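Local coordinates for beta-N-acetylhexosaminidase (Microbacterium sp. HJ5, PDB 7BWG), which probably hydrolyses terminal non-reducing N-acetyl-D-hexosamine residues from N-acetyl-beta-D-hexosaminides, as a family 20 glycoside hydrolase, at residues Val23-Ala28 and Arg492-Ala497; Gly344-Ala349 and Gly361-Gln366. One frame throughout, in Å; residues are numbered along the deposited sequence.

Interaction 1 of 2, residues Val23-Ala28 and Arg492-Ala497; sequences VPAPAA and RARVGA
The guanidinium of Arg-494 carries the methyl of Ala-25 over one face: CB stands 3.2 Å above the plane, displaced toward the rim, and is 3.5 Å from CZ of Arg-494. CG2 of Val-23 reaches the same group at NH1 of Arg-494, 3.5 Å away. Here the irregular chain leading into strand 28-31 of the family 20 domain 2 packs on helix 488-497 near the C-terminus, with Glu-473 of helix 467-475 bridging them.

Val-23 points at the helix, and its CG2 does the touching: it lies 3.6 Å from CB of Arg-494 and 4.2 Å from CB of Val-495. With CG anti to its carbonyl carbon (chi1 -60°) and a bend at chi3 (-84°), the arginine chain leaves the helix and turns its planar end onto Ala-25. The polar grip comes from outside the pair. NH1 forms a salt bridge with Glu-473, whose OE1 also accepts the N-H of Ala-25, so one carboxylate oxygen ties loop and arginine together; NE and NH2 bond to Ser-490 OG and Leu-485 O. A leucine in place of Arg-494 would probably leave Glu-473 without its charged mate and strip the flat cover from the Ala-25 methyl. Between the donors themselves there is proximity without a bond, Ala-25 N lying 3.5 Å from Arg-494 NH1.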
loop_
_atom_site.group_PDB
_atom_site.type_symbol
_atom_site.label_atom_id
_atom_site.label_comp_id
_atom_site.label_asym_id
_atom_site.label_seq_id
_atom_site.Cartn_x
_atom_site.Cartn_y
_atom_site.Cartn_z
ATOM N N VAL A 23 2.493 -16.383 32.036
ATOM C CA VAL A 23 1.972 -15.029 31.846
ATOM C C VAL A 23 1.941 -14.711 30.355
ATOM O O VAL A 23 2.958 -14.891 29.670
ATOM C CB VAL A 23 2.812 -13.995 32.614
ATOM C CG1 VAL A 23 2.194 -12.609 32.500
ATOM C CG2 VAL A 23 2.951 -14.396 34.070
ATOM N N PRO A 24 0.817 -14.221 29.802
ATOM C CA PRO A 24 -0.451 -13.884 30.464
ATOM C C PRO A 24 -1.205 -15.107 30.973
ATOM O O PRO A 24 -1.072 -16.188 30.400
ATOM C CB PRO A 24 -1.257 -13.186 29.358
ATOM C CG PRO A 24 -0.271 -12.861 28.285
ATOM C CD PRO A 24 0.771 -13.920 28.363
ATOM N N ALA A 25 -1.976 -14.925 32.038
ATOM C CA ALA A 25 -2.752 -16.011 32.618
ATOM C C ALA A 25 -3.705 -16.585 31.577
ATOM O O ALA A 25 -4.560 -15.851 31.059
ATOM C CB ALA A 25 -3.531 -15.523 33.835
ATOM N N PRO A 26 -3.592 -17.865 31.234
ATOM C CA PRO A 26 -4.484 -18.442 30.225
ATOM C C PRO A 26 -5.929 -18.457 30.696
ATOM O O PRO A 26 -6.235 -18.291 31.879
ATOM C CB PRO A 26 -3.946 -19.867 30.041
ATOM C CG PRO A 26 -2.554 -19.837 30.593
ATOM C CD PRO A 26 -2.575 -18.825 31.693
ATOM N N ALA A 27 -6.831 -18.656 29.732
ATOM C CA ALA A 27 -8.256 -18.682 30.043
ATOM C C ALA A 27 -8.606 -19.878 30.920
ATOM O O ALA A 27 -9.308 -19.738 31.928
ATOM C CB ALA A 27 -9.073 -18.699 28.750
ATOM N N ALA A 28 -8.123 -21.063 30.552
ATOM C CA ALA A 28 -8.370 -22.285 31.308
ATOM C C ALA A 28 -7.052 -23.027 31.469
ATOM O O ALA A 28 -6.411 -23.378 30.473
ATOM C CB ALA A 28 -9.408 -23.170 30.611
ATOM N N ARG A 492 1.741 -11.117 40.683
ATOM C CA ARG A 492 3.054 -10.921 41.291
ATOM C C ARG A 492 3.790 -12.235 41.527
ATOM O O ARG A 492 5.015 -12.224 41.680
ATOM C CB ARG A 492 2.915 -10.164 42.613
ATOM N N ALA A 493 3.079 -13.360 41.567
ATOM C CA ALA A 493 3.742 -14.648 41.715
ATOM C C ALA A 493 4.150 -15.241 40.372
ATOM O O ALA A 493 5.232 -15.825 40.257
ATOM C CB ALA A 493 2.834 -15.628 42.463
ATOM N N ARG A 494 3.307 -15.088 39.349
ATOM C CA ARG A 494 3.571 -15.718 38.061
ATOM C C ARG A 494 4.632 -14.965 37.265
ATOM O O ARG A 494 5.524 -15.588 36.677
ATOM C CB ARG A 494 2.273 -15.824 37.260
ATOM C CG ARG A 494 1.192 -16.643 37.948
ATOM C CD ARG A 494 -0.033 -16.814 37.063
ATOM N NE ARG A 494 -0.943 -15.676 37.154
ATOM C CZ ARG A 494 -1.075 -14.746 36.214
ATOM N NH1 ARG A 494 -0.358 -14.817 35.100
ATOM N NH2 ARG A 494 -1.929 -13.746 36.384
ATOM N N VAL A 495 4.556 -13.632 37.229
ATOM C CA VAL A 495 5.565 -12.865 36.510
ATOM C C VAL A 495 6.898 -12.877 37.252
ATOM O O VAL A 495 7.950 -12.667 36.637
ATOM C CB VAL A 495 5.053 -11.431 36.244
ATOM C CG1 VAL A 495 4.845 -10.672 37.534
ATOM C CG2 VAL A 495 5.998 -10.674 35.330
ATOM N N GLY A 496 6.887 -13.154 38.559
ATOM C CA GLY A 496 8.128 -13.343 39.290
ATOM C C GLY A 496 8.813 -14.663 39.023
ATOM O O GLY A 496 10.033 -14.759 39.186
ATOM N N ALA A 497 8.055 -15.684 38.623
ATOM C CA ALA A 497 8.647 -16.964 38.261
ATOM C C ALA A 497 9.303 -16.933 36.889
ATOM O O ALA A 497 10.176 -17.765 36.614
ATOM C CB ALA A 497 7.587 -18.067 38.303
#

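Interaction 2 of 2, residues Gly344-Ala349 and Gly361-Gln366; sequences GKTPVA and GATVGQ
Val-348 holds CG1 anti to its backbone N (chi1 -161°), while in Thr-363 the hydroxyl OG1 takes the place beside the backbone N (chi1 -72°), which leaves CG2 anti to that N; the two methyls come to 3.7 Å, Val-348 CG1 to Thr-363 CG2. The two side chains run alongside each other in the same direction, on one face of a parallel strand pair, 346-350 with 363-366, in the TIM-barrel catalytic domain. The short segments run at 19° to one another.

Three backbone hydrogen bonds fix the register. Thr-363 N donates to Pro-347 O at 2.8 Å, approaching almost in line with the carbonyl. Ala-349 N then donates to Thr-363 O, and Gly-365 N to Ala-349 O at 3.0 Å, so Thr-363 and Ala-349 each give both a donor and an acceptor to neighbours across the pair. Ala-349 and Val-364 place their side chains on the other face, where Phe-384 of helix 377-386 touches Val-364. Strands 313-317 and 391-393 continue the sheet on the two flanks.

At the start of the pair, the side chains of Thr-346 and Thr-363 are roughly perpendicular, with Thr-346 CG2 3.6 Å from Thr-363 OG1.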
loop_
_atom_site.group_PDB
_atom_site.type_symbol
_atom_site.label_atom_id
_atom_site.label_comp_id
_atom_site.label_asym_id
_atom_site.label_seq_id
_atom_site.Cartn_x
_atom_site.Cartn_y
_atom_site.Cartn_z
ATOM N N GLY A 344 -8.734 3.273 2.238
ATOM C CA GLY A 344 -8.982 1.870 2.485
ATOM C C GLY A 344 -8.505 1.361 3.825
ATOM O O GLY A 344 -8.537 0.146 4.055
ATOM N N LYS A 345 -8.066 2.246 4.715
ATOM C CA LYS A 345 -7.548 1.868 6.020
ATOM C C LYS A 345 -8.462 2.380 7.125
ATOM O O LYS A 345 -9.279 3.282 6.922
ATOM C CB LYS A 345 -6.132 2.417 6.228
ATOM C CG LYS A 345 -5.118 1.939 5.204
ATOM C CD LYS A 345 -4.893 0.441 5.308
ATOM C CE LYS A 345 -3.711 0.003 4.462
ATOM N NZ LYS A 345 -3.545 -1.475 4.472
ATOM N N THR A 346 -8.310 1.786 8.305
ATOM C CA THR A 346 -9.014 2.253 9.492
ATOM C C THR A 346 -8.142 3.267 10.219
ATOM O O THR A 346 -7.029 2.920 10.637
ATOM C CB THR A 346 -9.348 1.093 10.416
ATOM O OG1 THR A 346 -10.376 0.288 9.827
ATOM C CG2 THR A 346 -9.828 1.610 11.767
ATOM N N PRO A 347 -8.590 4.506 10.391
ATOM C CA PRO A 347 -7.746 5.512 11.040
ATOM C C PRO A 347 -7.782 5.395 12.554
ATOM O O PRO A 347 -8.801 5.055 13.158
ATOM C CB PRO A 347 -8.355 6.842 10.574
ATOM C CG PRO A 347 -9.734 6.507 10.044
ATOM C CD PRO A 347 -9.932 5.020 10.077
ATOM N N VAL A 348 -6.635 5.681 13.165
ATOM C CA VAL A 348 -6.476 5.639 14.613
ATOM C C VAL A 348 -6.057 7.020 15.095
ATOM O O VAL A 348 -5.297 7.722 14.418
ATOM C CB VAL A 348 -5.452 4.572 15.052
ATOM C CG1 VAL A 348 -5.646 4.221 16.520
ATOM C CG2 VAL A 348 -5.571 3.331 14.183
ATOM N N ALA A 349 -6.556 7.410 16.266
ATOM C CA ALA A 349 -6.246 8.712 16.836
ATOM C C ALA A 349 -6.274 8.608 18.354
ATOM O O ALA A 349 -6.734 7.617 18.921
ATOM C CB ALA A 349 -7.224 9.786 16.347
ATOM N N GLY A 361 -16.095 5.475 12.419
ATOM C CA GLY A 361 -15.490 4.207 12.775
ATOM C C GLY A 361 -14.022 4.279 13.121
ATOM O O GLY A 361 -13.327 3.262 13.045
ATOM N N ALA A 362 -13.529 5.453 13.505
ATOM C CA ALA A 362 -12.114 5.610 13.811
ATOM C C ALA A 362 -11.763 4.935 15.131
ATOM O O ALA A 362 -12.545 4.951 16.087
ATOM C CB ALA A 362 -11.743 7.092 13.865
ATOM N N THR A 363 -10.574 4.343 15.176
ATOM C CA THR A 363 -10.057 3.629 16.335
ATOM C C THR A 363 -9.219 4.578 17.196
ATOM O O THR A 363 -8.713 5.596 16.720
ATOM C CB THR A 363 -9.251 2.412 15.861
ATOM O OG1 THR A 363 -10.155 1.420 15.360
ATOM C CG2 THR A 363 -8.426 1.791 16.975
ATOM N N VAL A 364 -9.111 4.263 18.488
ATOM C CA VAL A 364 -8.610 5.221 19.468
ATOM C C VAL A 364 -7.646 4.562 20.443
ATOM O O VAL A 364 -7.838 3.410 20.843
ATOM C CB VAL A 364 -9.777 5.864 20.237
ATOM C CG1 VAL A 364 -9.283 6.562 21.499
ATOM C CG2 VAL A 364 -10.496 6.813 19.335
ATOM N N GLY A 365 -6.602 5.299 20.821
ATOM C CA GLY A 365 -5.844 4.994 22.018
ATOM C C GLY A 365 -6.173 5.959 23.142
ATOM O O GLY A 365 -5.624 7.062 23.189
ATOM N N GLN A 366 -7.083 5.581 24.039
ATOM C CA GLN A 366 -7.328 6.387 25.230
ATOM C C GLN A 366 -6.092 6.375 26.118
ATOM O O GLN A 366 -5.615 5.308 26.516
ATOM C CB GLN A 366 -8.541 5.858 25.995
ATOM C CG GLN A 366 -8.715 6.437 27.396
ATOM C CD GLN A 366 -9.892 7.385 27.505
ATOM O OE1 GLN A 366 -10.846 7.301 26.732
ATOM N NE2 GLN A 366 -9.839 8.284 28.481
#

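In the fold
Interactions 1 and 2 do not touch: their centres are 31 Å apart, their nearest atoms about 19 Å, and they lie on opposite sides of the chain's centre. Along the sequence, residues 344-349 and 361-366 both fall between the two partners of interaction 1, which brings the N-terminal region against a helix near the C-terminus, 464 residues on. Interaction 2, by contrast, joins neighbouring barrel strands only 12 residues apart. It is the nearer to the predicted active site: the side chain of Ala-349 is about 11 Å from that of Glu-320, the predicted proton donor, with no direct contact implied. Interaction 1 lies away from that site.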